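Local coordinates for protein (alpha-2u-globulin) (Rattus norvegicus, PDB 2A2U) that probably binds small hydrophobic ligands in the manner of a lipocalin, and forms a complex with a hyaline droplet inducer, at residues F75-C83 and D169-L177; L34-S45 and Q134-L145. All blocks are in the same frame, centred on the assembly; numbering follows the deposited sequence.

How the contacts relate
Contact 1 ties the C-terminal tail (169-177) to the end of strand 70-78 and the start of strand 83-92 by a disulfide, while contact 2 pairs strand 36-44 with strand 131-140 in the same curled antiparallel sheet of the lipocalin barrel. Their centres lie about 13 Å apart, and their segments alternate along the chain. Arg-175 of the tail joins them: its NH1 is 2.7 Å from Lys-143 O and 2.8 Å from Ser-40 O, both probable hydrogen bonds to the 34-45/134-145 pair. Thr-171 CG2 also packs on Asp-144 OD1 at 3.2 Å. Contact 2 forms part of the barrel wall that probably encloses the ligand; contact 1 lies farther out.

Contact 1 of 2, residues F75-C83 and D169-L177; sequences FRIKENGEC and DLTKTDRCL
Cys-83 and Cys-176 are joined covalently, SG to SG at 2.0 Å, with a chi3 of -83°, close to the preferred right-angle twist of a disulfide. In both cysteines SG lies anti to the carbonyl carbon (chi1 -66° in Cys-83, -81° in Cys-176), and each side chain heads into the other segment. The bridge fastens the otherwise irregular tail to the barrel.

One charged pair lies beside it. The chain of Lys-78, extended beyond CG, crosses the Asp-174 side chain at about a right angle and brings NZ to 3.4 Å from Asp-174 OD2. This is a salt bridge with a weak hydrogen bond, at a solvent-facing edge.

Nonbonded packing covers the disulfide from the strand side. Lys-78 lays CB against Cys-176 SG at 4.1 Å, and Arg-76 passes CD within 3.9 Å of Cys-176 CB. Farther out, the guanidinium of Arg-76 comes obliquely to the peptide after Cys-176; NH1 is 3.0 Å from Cys-176 O, but the angle is too poor for a hydrogen bond. With an alanine at Arg-76, the packing of CD on Cys-176 CB and the positive group beside Cys-176 O would be gone, which is likely to expose that side of the disulfide.

Away from the contact itself, an Asx turn opens the tail: Asp-169 OD1 accepts from Thr-171 N at 3.0 Å, and Thr-171 OG1 reaches the same oxygen from the same face of the carboxylate.

Around the contact, strand 70-78 runs between strands 60-67 and 83-92. Phe-60 of strand 60-67 packs against Cys-176 and Leu-170, and Leu-170 also touches Ser-40 and Val-43 of strand 36-44, so the tail lies against strands 36-44 and 60-67 as well as being tied by the disulfide.

Contact 2 of 2, residues L34-S45 and Q134-L145; sequences LNGDWFSIVVAS and QLMVLYGRTKDL
Arg-141 NH2 donates to Asn-35 O at 2.7 Å (154° at the hydrogen), from above the carbonyl plane though near the plane of its own guanidinium. The arginine chain, bent at chi2 and at chi3 (76°), folds back so that the guanidinium lies flat on Trp-38, centres 4.0 Å apart and planes 24° from parallel, while its CG sits over the six-membered ring as a CH-pi contact. Trp-38 is held from its edge by NE1 to Leu-34 O at 2.7 Å.

Antiparallel backbone bonds then zip the strands from Phe-39/Gly-140 to Ala-44/Met-136. A classic beta bulge interrupts them where Ile-41 N (3.1 Å) and, weakly, Val-42 N share Leu-138 O. Beyond the ladder, Ser-45 OG donates to Gln-134 O at 2.8 Å.

Packing follows the two sheet faces. Val-43 CG1 meets Val-137 CG1 at 3.6 Å on the face shared with Ser-40 and Tyr-139, probably the ligand-cavity side. On the other, Val-42, Ala-44 and Met-136 meet helix 147-158, and Lys-143 CG lies over the face of the Phe-39 ring, 4.1 Å from its centroid. Ile-41, turned toward the partner strand at the bulge, sets CG1 on Leu-145 CD1 at 3.9 Å.

An arginine stacked on the tryptophan of a Gly-X-Trp motif is a lipocalin signature; here hydrogen bonds to Asn-35 O and Tyr-116 O, with the indole face, probably spread the guanidinium's positive charge over neutral partners.

Contact 1 of 2, residues F75-C83 and D169-L177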
loop_
_atom_site.group_PDB
_atom_site.type_symbol
_atom_site.label_atom_id
_atom_site.label_comp_id
_atom_site.label_asym_id
_atom_site.label_seq_id
_atom_site.Cartn_x
_atom_site.Cartn_y
_atom_site.Cartn_z
ATOM N N PHE A 75 2.632 15.192 6.237
ATOM C CA PHE A 75 2.500 15.840 7.536
ATOM C C PHE A 75 3.493 15.284 8.542
ATOM O O PHE A 75 4.144 14.279 8.285
ATOM C CB PHE A 75 1.096 15.603 8.073
ATOM C CG PHE A 75 0.791 14.158 8.315
ATOM C CD1 PHE A 75 0.444 13.322 7.254
ATOM C CD2 PHE A 75 0.896 13.611 9.589
ATOM C CE1 PHE A 75 0.211 11.960 7.459
ATOM C CE2 PHE A 75 0.665 12.243 9.806
ATOM C CZ PHE A 75 0.323 11.419 8.736
ATOM N N ARG A 76 3.582 15.932 9.700
ATOM C CA ARG A 76 4.490 15.500 10.753
ATOM C C ARG A 76 3.722 15.087 11.979
ATOM O O ARG A 76 2.604 15.545 12.217
ATOM C CB ARG A 76 5.474 16.600 11.132
ATOM C CG ARG A 76 6.547 16.816 10.118
ATOM C CD ARG A 76 7.846 17.195 10.774
ATOM N NE ARG A 76 8.693 17.938 9.854
ATOM C CZ ARG A 76 8.585 19.247 9.650
ATOM N NH1 ARG A 76 7.670 19.957 10.310
ATOM N NH2 ARG A 76 9.349 19.841 8.742
ATOM N N ILE A 77 4.338 14.227 12.771
ATOM C CA ILE A 77 3.709 13.754 13.982
ATOM C C ILE A 77 4.792 13.471 15.009
ATOM O O ILE A 77 5.843 12.934 14.678
ATOM C CB ILE A 77 2.846 12.507 13.702
ATOM C CG1 ILE A 77 2.074 12.115 14.951
ATOM C CG2 ILE A 77 3.699 11.354 13.224
ATOM C CD1 ILE A 77 0.948 11.173 14.672
ATOM N N LYS A 78 4.559 13.897 16.243
ATOM C CA LYS A 78 5.518 13.706 17.318
ATOM C C LYS A 78 5.269 12.368 17.996
ATOM O O LYS A 78 4.348 12.233 18.802
ATOM C CB LYS A 78 5.363 14.830 18.330
ATOM C CG LYS A 78 6.648 15.322 18.917
ATOM C CD LYS A 78 6.339 16.469 19.850
ATOM C CE LYS A 78 7.583 17.241 20.235
ATOM N NZ LYS A 78 7.228 18.390 21.116
ATOM N N GLU A 79 6.055 11.368 17.622
ATOM C CA GLU A 79 5.937 10.032 18.193
ATOM C C GLU A 79 7.084 9.923 19.193
ATOM O O GLU A 79 8.251 9.832 18.793
ATOM C CB GLU A 79 6.099 8.968 17.099
ATOM C CG GLU A 79 5.227 9.168 15.859
ATOM C CD GLU A 79 5.765 8.417 14.652
ATOM O OE1 GLU A 79 6.939 7.997 14.677
ATOM O OE2 GLU A 79 5.024 8.256 13.665
ATOM N N ASN A 80 6.759 10.012 20.482
ATOM C CA ASN A 80 7.754 9.925 21.554
ATOM C C ASN A 80 8.814 11.018 21.468
ATOM O O ASN A 80 10.009 10.737 21.342
ATOM C CB ASN A 80 8.399 8.534 21.575
ATOM C CG ASN A 80 7.385 7.437 21.780
ATOM O OD1 ASN A 80 6.677 7.419 22.787
ATOM N ND2 ASN A 80 7.293 6.526 20.822
ATOM N N GLY A 81 8.353 12.266 21.527
ATOM C CA GLY A 81 9.246 13.408 21.474
ATOM C C GLY A 81 10.071 13.487 20.208
ATOM O O GLY A 81 11.111 14.148 20.187
ATOM N N GLU A 82 9.634 12.800 19.159
ATOM C CA GLU A 82 10.369 12.826 17.909
ATOM C C GLU A 82 9.447 12.990 16.723
ATOM O O GLU A 82 8.583 12.157 16.451
ATOM C CB GLU A 82 11.268 11.599 17.784
ATOM C CG GLU A 82 12.292 11.542 18.909
ATOM C CD GLU A 82 13.500 10.700 18.595
ATOM O OE1 GLU A 82 13.451 9.884 17.655
ATOM O OE2 GLU A 82 14.515 10.854 19.301
ATOM N N CYS A 83 9.600 14.132 16.072
ATOM C CA CYS A 83 8.811 14.490 14.914
ATOM C C CYS A 83 9.116 13.625 13.705
ATOM O O CYS A 83 10.142 13.791 13.051
ATOM C CB CYS A 83 9.057 15.949 14.579
ATOM S SG CYS A 83 8.441 17.057 15.900
ATOM N N ASP A 169 -6.397 24.380 19.973
ATOM C CA ASP A 169 -5.699 25.317 19.095
ATOM C C ASP A 169 -4.212 24.950 19.100
ATOM O O ASP A 169 -3.495 25.230 20.066
ATOM C CB ASP A 169 -5.909 26.755 19.594
ATOM C CG ASP A 169 -5.319 27.812 18.656
ATOM O OD1 ASP A 169 -4.541 27.468 17.743
ATOM O OD2 ASP A 169 -5.636 29.006 18.835
ATOM N N LEU A 170 -3.753 24.347 18.006
ATOM C CA LEU A 170 -2.368 23.911 17.889
ATOM C C LEU A 170 -1.363 25.014 17.599
ATOM O O LEU A 170 -0.159 24.763 17.660
ATOM C CB LEU A 170 -2.230 22.834 16.814
ATOM C CG LEU A 170 -3.006 21.529 16.940
ATOM C CD1 LEU A 170 -2.695 20.659 15.744
ATOM C CD2 LEU A 170 -2.628 20.814 18.215
ATOM N N THR A 171 -1.839 26.217 17.278
ATOM C CA THR A 171 -0.937 27.327 16.971
ATOM C C THR A 171 -0.077 27.750 18.149
ATOM O O THR A 171 0.971 28.358 17.969
ATOM C CB THR A 171 -1.684 28.559 16.458
ATOM O OG1 THR A 171 -2.597 29.016 17.459
ATOM C CG2 THR A 171 -2.428 28.232 15.190
ATOM N N LYS A 172 -0.528 27.437 19.351
ATOM C CA LYS A 172 0.216 27.803 20.522
ATOM C C LYS A 172 1.297 26.799 20.931
ATOM O O LYS A 172 2.280 27.174 21.572
ATOM C CB LYS A 172 -0.764 28.084 21.641
ATOM C CG LYS A 172 -1.640 29.282 21.476
ATOM C CD LYS A 172 -3.207 29.023 21.508
ATOM C CE LYS A 172 -3.951 30.281 22.077
ATOM N NZ LYS A 172 -5.204 29.971 22.797
ATOM N N THR A 173 1.184 25.576 20.412
ATOM C CA THR A 173 2.141 24.500 20.681
ATOM C C THR A 173 3.181 24.271 19.572
ATOM O O THR A 173 3.204 24.979 18.559
ATOM C CB THR A 173 1.418 23.149 20.928
ATOM O OG1 THR A 173 1.079 22.534 19.675
ATOM C CG2 THR A 173 0.136 23.358 21.727
ATOM N N ASP A 174 4.056 23.288 19.791
ATOM C CA ASP A 174 5.080 22.948 18.811
ATOM C C ASP A 174 4.469 22.052 17.762
ATOM O O ASP A 174 4.130 20.899 18.036
ATOM C CB ASP A 174 6.263 22.213 19.447
ATOM C CG ASP A 174 7.242 21.675 18.408
ATOM O OD1 ASP A 174 7.533 22.398 17.428
ATOM O OD2 ASP A 174 7.716 20.529 18.560
ATOM N N ARG A 175 4.341 22.587 16.560
ATOM C CA ARG A 175 3.783 21.833 15.463
ATOM C C ARG A 175 4.941 21.237 14.684
ATOM O O ARG A 175 4.995 21.290 13.458
ATOM C CB ARG A 175 2.921 22.750 14.611
ATOM C CG ARG A 175 1.675 23.179 15.353
ATOM C CD ARG A 175 0.848 24.142 14.548
ATOM N NE ARG A 175 1.377 25.497 14.617
ATOM C CZ ARG A 175 0.980 26.488 13.829
ATOM N NH1 ARG A 175 0.049 26.275 12.902
ATOM N NH2 ARG A 175 1.493 27.699 13.983
ATOM N N CYS A 176 5.869 20.655 15.433
ATOM C CA CYS A 176 7.055 20.048 14.869
ATOM C C CYS A 176 7.818 20.945 13.927
ATOM O O CYS A 176 8.583 20.463 13.083
ATOM C CB CYS A 176 6.707 18.764 14.160
ATOM S SG CYS A 176 6.547 17.417 15.365
ATOM N N LEU A 177 7.592 22.246 14.035
ATOM C CA LEU A 177 8.303 23.179 13.183
ATOM C C LEU A 177 9.737 23.275 13.694
ATOM O O LEU A 177 10.664 23.111 12.873
ATOM C CB LEU A 177 7.616 24.543 13.191
ATOM C CG LEU A 177 6.459 24.657 12.196
ATOM C CD1 LEU A 177 5.509 25.763 12.598
ATOM C CD2 LEU A 177 7.009 24.884 10.796
#

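Contact 2 of 2, residues L34-S45 and Q134-L145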
loop_
_atom_site.group_PDB
_atom_site.type_symbol
_atom_site.label_atom_id
_atom_site.label_comp_id
_atom_site.label_asym_id
_atom_site.label_seq_id
_atom_site.Cartn_x
_atom_site.Cartn_y
_atom_site.Cartn_z
ATOM N N LEU A 34 -6.868 22.920 -3.905
ATOM C CA LEU A 34 -6.410 22.589 -2.558
ATOM C C LEU A 34 -4.930 22.227 -2.562
ATOM O O LEU A 34 -4.320 22.067 -1.511
ATOM C CB LEU A 34 -7.228 21.429 -1.999
ATOM C CG LEU A 34 -8.714 21.694 -1.776
ATOM C CD1 LEU A 34 -9.393 20.416 -1.359
ATOM C CD2 LEU A 34 -8.889 22.758 -0.704
ATOM N N ASN A 35 -4.357 22.109 -3.755
ATOM C CA ASN A 35 -2.950 21.773 -3.911
ATOM C C ASN A 35 -2.084 22.817 -3.229
ATOM O O ASN A 35 -2.385 24.003 -3.289
ATOM C CB ASN A 35 -2.583 21.717 -5.395
ATOM C CG ASN A 35 -1.940 20.405 -5.793
ATOM O OD1 ASN A 35 -2.063 19.966 -6.935
ATOM N ND2 ASN A 35 -1.266 19.761 -4.850
ATOM N N GLY A 36 -1.033 22.381 -2.546
ATOM C CA GLY A 36 -0.153 23.340 -1.909
ATOM C C GLY A 36 0.114 23.100 -0.446
ATOM O O GLY A 36 -0.263 22.078 0.105
ATOM N N ASP A 37 0.772 24.057 0.185
ATOM C CA ASP A 37 1.113 23.962 1.587
ATOM C C ASP A 37 -0.013 24.364 2.508
ATOM O O ASP A 37 -0.732 25.326 2.238
ATOM C CB ASP A 37 2.332 24.815 1.878
ATOM C CG ASP A 37 3.550 24.330 1.147
ATOM O OD1 ASP A 37 3.996 23.200 1.411
ATOM O OD2 ASP A 37 4.067 25.064 0.292
ATOM N N TRP A 38 -0.165 23.606 3.590
ATOM C CA TRP A 38 -1.195 23.870 4.582
ATOM C C TRP A 38 -0.595 23.658 5.945
ATOM O O TRP A 38 0.379 22.935 6.072
ATOM C CB TRP A 38 -2.373 22.922 4.398
ATOM C CG TRP A 38 -3.125 23.149 3.137
ATOM C CD1 TRP A 38 -2.908 22.535 1.931
ATOM C CD2 TRP A 38 -4.217 24.046 2.949
ATOM N NE1 TRP A 38 -3.815 23.000 1.010
ATOM C CE2 TRP A 38 -4.631 23.926 1.599
ATOM C CE3 TRP A 38 -4.898 24.944 3.785
ATOM C CZ2 TRP A 38 -5.699 24.680 1.069
ATOM C CZ3 TRP A 38 -5.964 25.697 3.255
ATOM C CH2 TRP A 38 -6.352 25.554 1.907
ATOM N N PHE A 39 -1.171 24.290 6.961
ATOM C CA PHE A 39 -0.676 24.170 8.328
ATOM C C PHE A 39 -1.828 23.786 9.224
ATOM O O PHE A 39 -2.967 24.155 8.949
ATOM C CB PHE A 39 -0.131 25.503 8.823
ATOM C CG PHE A 39 1.076 25.970 8.092
ATOM C CD1 PHE A 39 0.958 26.701 6.922
ATOM C CD2 PHE A 39 2.338 25.685 8.581
ATOM C CE1 PHE A 39 2.079 27.141 6.248
ATOM C CE2 PHE A 39 3.469 26.122 7.914
ATOM C CZ PHE A 39 3.338 26.851 6.744
ATOM N N SER A 40 -1.534 23.055 10.294
ATOM C CA SER A 40 -2.552 22.642 11.250
ATOM C C SER A 40 -2.807 23.791 12.207
ATOM O O SER A 40 -1.891 24.246 12.885
ATOM C CB SER A 40 -2.096 21.404 12.019
ATOM O OG SER A 40 -2.180 20.263 11.191
ATOM N N ILE A 41 -4.052 24.255 12.253
ATOM C CA ILE A 41 -4.417 25.367 13.114
ATOM C C ILE A 41 -5.220 24.929 14.345
ATOM O O ILE A 41 -4.816 25.198 15.477
ATOM C CB ILE A 41 -5.195 26.443 12.319
ATOM C CG1 ILE A 41 -4.485 26.750 10.989
ATOM C CG2 ILE A 41 -5.351 27.703 13.150
ATOM C CD1 ILE A 41 -3.025 27.178 11.112
ATOM N N VAL A 42 -6.350 24.259 14.129
ATOM C CA VAL A 42 -7.203 23.798 15.227
ATOM C C VAL A 42 -7.741 22.402 14.934
ATOM O O VAL A 42 -8.174 22.121 13.817
ATOM C CB VAL A 42 -8.415 24.747 15.430
ATOM C CG1 VAL A 42 -9.287 24.262 16.557
ATOM C CG2 VAL A 42 -7.947 26.155 15.706
ATOM N N VAL A 43 -7.662 21.518 15.925
ATOM C CA VAL A 43 -8.177 20.152 15.806
ATOM C C VAL A 43 -9.199 19.968 16.917
ATOM O O VAL A 43 -9.021 20.482 18.013
ATOM C CB VAL A 43 -7.072 19.070 15.961
ATOM C CG1 VAL A 43 -6.038 19.217 14.877
ATOM C CG2 VAL A 43 -6.417 19.164 17.317
ATOM N N ALA A 44 -10.265 19.232 16.642
ATOM C CA ALA A 44 -11.293 19.022 17.642
ATOM C C ALA A 44 -11.889 17.638 17.518
ATOM O O ALA A 44 -12.226 17.199 16.419
ATOM C CB ALA A 44 -12.376 20.058 17.483
ATOM N N SER A 45 -11.996 16.949 18.648
ATOM C CA SER A 45 -12.573 15.610 18.696
ATOM C C SER A 45 -13.103 15.375 20.087
ATOM O O SER A 45 -12.467 15.782 21.055
ATOM C CB SER A 45 -11.517 14.546 18.397
ATOM O OG SER A 45 -12.086 13.245 18.446
ATOM N N GLN A 134 -15.637 11.046 15.817
ATOM C CA GLN A 134 -15.546 12.169 14.901
ATOM C C GLN A 134 -14.284 12.969 15.163
ATOM O O GLN A 134 -13.782 13.023 16.287
ATOM C CB GLN A 134 -16.744 13.092 15.064
ATOM C CG GLN A 134 -18.036 12.551 14.529
ATOM C CD GLN A 134 -19.102 13.616 14.516
ATOM O OE1 GLN A 134 -18.922 14.673 13.919
ATOM N NE2 GLN A 134 -20.210 13.360 15.200
ATOM N N LEU A 135 -13.798 13.613 14.112
ATOM C CA LEU A 135 -12.616 14.456 14.176
ATOM C C LEU A 135 -12.816 15.603 13.193
ATOM O O LEU A 135 -13.250 15.380 12.074
ATOM C CB LEU A 135 -11.373 13.681 13.765
ATOM C CG LEU A 135 -10.146 14.585 13.731
ATOM C CD1 LEU A 135 -9.704 14.872 15.140
ATOM C CD2 LEU A 135 -9.039 13.913 12.992
ATOM N N MET A 136 -12.523 16.827 13.618
ATOM C CA MET A 136 -12.656 17.981 12.742
ATOM C C MET A 136 -11.398 18.814 12.793
ATOM O O MET A 136 -10.857 19.061 13.860
ATOM C CB MET A 136 -13.884 18.806 13.102
ATOM C CG MET A 136 -15.120 18.264 12.451
ATOM S SD MET A 136 -16.575 19.192 12.801
ATOM C CE MET A 136 -16.317 20.617 11.806
ATOM N N VAL A 137 -10.893 19.196 11.631
ATOM C CA VAL A 137 -9.677 19.992 11.586
ATOM C C VAL A 137 -9.792 21.213 10.699
ATOM O O VAL A 137 -10.546 21.226 9.716
ATOM C CB VAL A 137 -8.466 19.160 11.109
ATOM C CG1 VAL A 137 -8.099 18.127 12.139
ATOM C CG2 VAL A 137 -8.792 18.470 9.813
ATOM N N LEU A 138 -9.054 22.250 11.088
ATOM C CA LEU A 138 -8.996 23.497 10.346
ATOM C C LEU A 138 -7.552 23.674 9.911
ATOM O O LEU A 138 -6.650 23.619 10.742
ATOM C CB LEU A 138 -9.420 24.677 11.227
ATOM C CG LEU A 138 -9.241 26.086 10.658
ATOM C CD1 LEU A 138 -10.072 26.231 9.407
ATOM C CD2 LEU A 138 -9.657 27.117 11.686
ATOM N N TYR A 139 -7.336 23.790 8.603
ATOM C CA TYR A 139 -6.002 24.003 8.049
ATOM C C TYR A 139 -5.962 25.388 7.448
ATOM O O TYR A 139 -6.953 25.850 6.877
ATOM C CB TYR A 139 -5.688 23.002 6.941
ATOM C CG TYR A 139 -5.514 21.597 7.424
ATOM C CD1 TYR A 139 -4.976 21.343 8.674
ATOM C CD2 TYR A 139 -5.893 20.519 6.632
ATOM C CE1 TYR A 139 -4.818 20.055 9.129
ATOM C CE2 TYR A 139 -5.741 19.223 7.078
ATOM C CZ TYR A 139 -5.205 19.001 8.327
ATOM O OH TYR A 139 -5.046 17.724 8.797
ATOM N N GLY A 140 -4.816 26.044 7.572
ATOM C CA GLY A 140 -4.671 27.370 7.013
ATOM C C GLY A 140 -3.461 27.368 6.123
ATOM O O GLY A 140 -2.574 26.550 6.333
ATOM N N ARG A 141 -3.430 28.236 5.113
ATOM C CA ARG A 141 -2.272 28.307 4.219
ATOM C C ARG A 141 -1.138 29.058 4.922
ATOM O O ARG A 141 0.010 29.059 4.467
ATOM C CB ARG A 141 -2.637 29.001 2.913
ATOM C CG ARG A 141 -3.893 28.456 2.299
ATOM C CD ARG A 141 -3.805 28.384 0.799
ATOM N NE ARG A 141 -2.991 27.265 0.350
ATOM C CZ ARG A 141 -3.310 26.474 -0.672
ATOM N NH1 ARG A 141 -4.430 26.666 -1.358
ATOM N NH2 ARG A 141 -2.487 25.496 -1.025
ATOM N N THR A 142 -1.485 29.656 6.061
ATOM C CA THR A 142 -0.569 30.415 6.903
ATOM C C THR A 142 -0.423 29.727 8.251
ATOM O O THR A 142 -1.298 28.961 8.642
ATOM C CB THR A 142 -1.095 31.843 7.122
ATOM O OG1 THR A 142 -2.494 31.809 7.428
ATOM C CG2 THR A 142 -0.894 32.660 5.875
ATOM N N LYS A 143 0.672 30.009 8.957
ATOM C CA LYS A 143 0.936 29.404 10.261
ATOM C C LYS A 143 -0.172 29.630 11.278
ATOM O O LYS A 143 -0.302 28.880 12.239
ATOM C CB LYS A 143 2.284 29.860 10.817
ATOM C CG LYS A 143 3.441 28.973 10.397
ATOM C CD LYS A 143 4.773 29.541 10.861
ATOM C CE LYS A 143 5.930 28.616 10.507
ATOM N NZ LYS A 143 7.259 29.286 10.650
ATOM N N ASP A 144 -0.976 30.663 11.063
ATOM C CA ASP A 144 -2.094 30.945 11.952
ATOM C C ASP A 144 -3.212 31.585 11.133
ATOM O O ASP A 144 -3.003 31.997 9.997
ATOM C CB ASP A 144 -1.677 31.847 13.118
ATOM C CG ASP A 144 -2.706 31.862 14.252
ATOM O OD1 ASP A 144 -3.621 31.020 14.258
ATOM O OD2 ASP A 144 -2.596 32.714 15.156
ATOM N N LEU A 145 -4.413 31.618 11.689
ATOM C CA LEU A 145 -5.539 32.187 10.981
ATOM C C LEU A 145 -6.315 33.185 11.803
ATOM O O LEU A 145 -6.175 33.259 13.024
ATOM C CB LEU A 145 -6.493 31.086 10.522
ATOM C CG LEU A 145 -6.102 30.200 9.351
ATOM C CD1 LEU A 145 -7.080 29.049 9.313
ATOM C CD2 LEU A 145 -6.126 30.975 8.049
#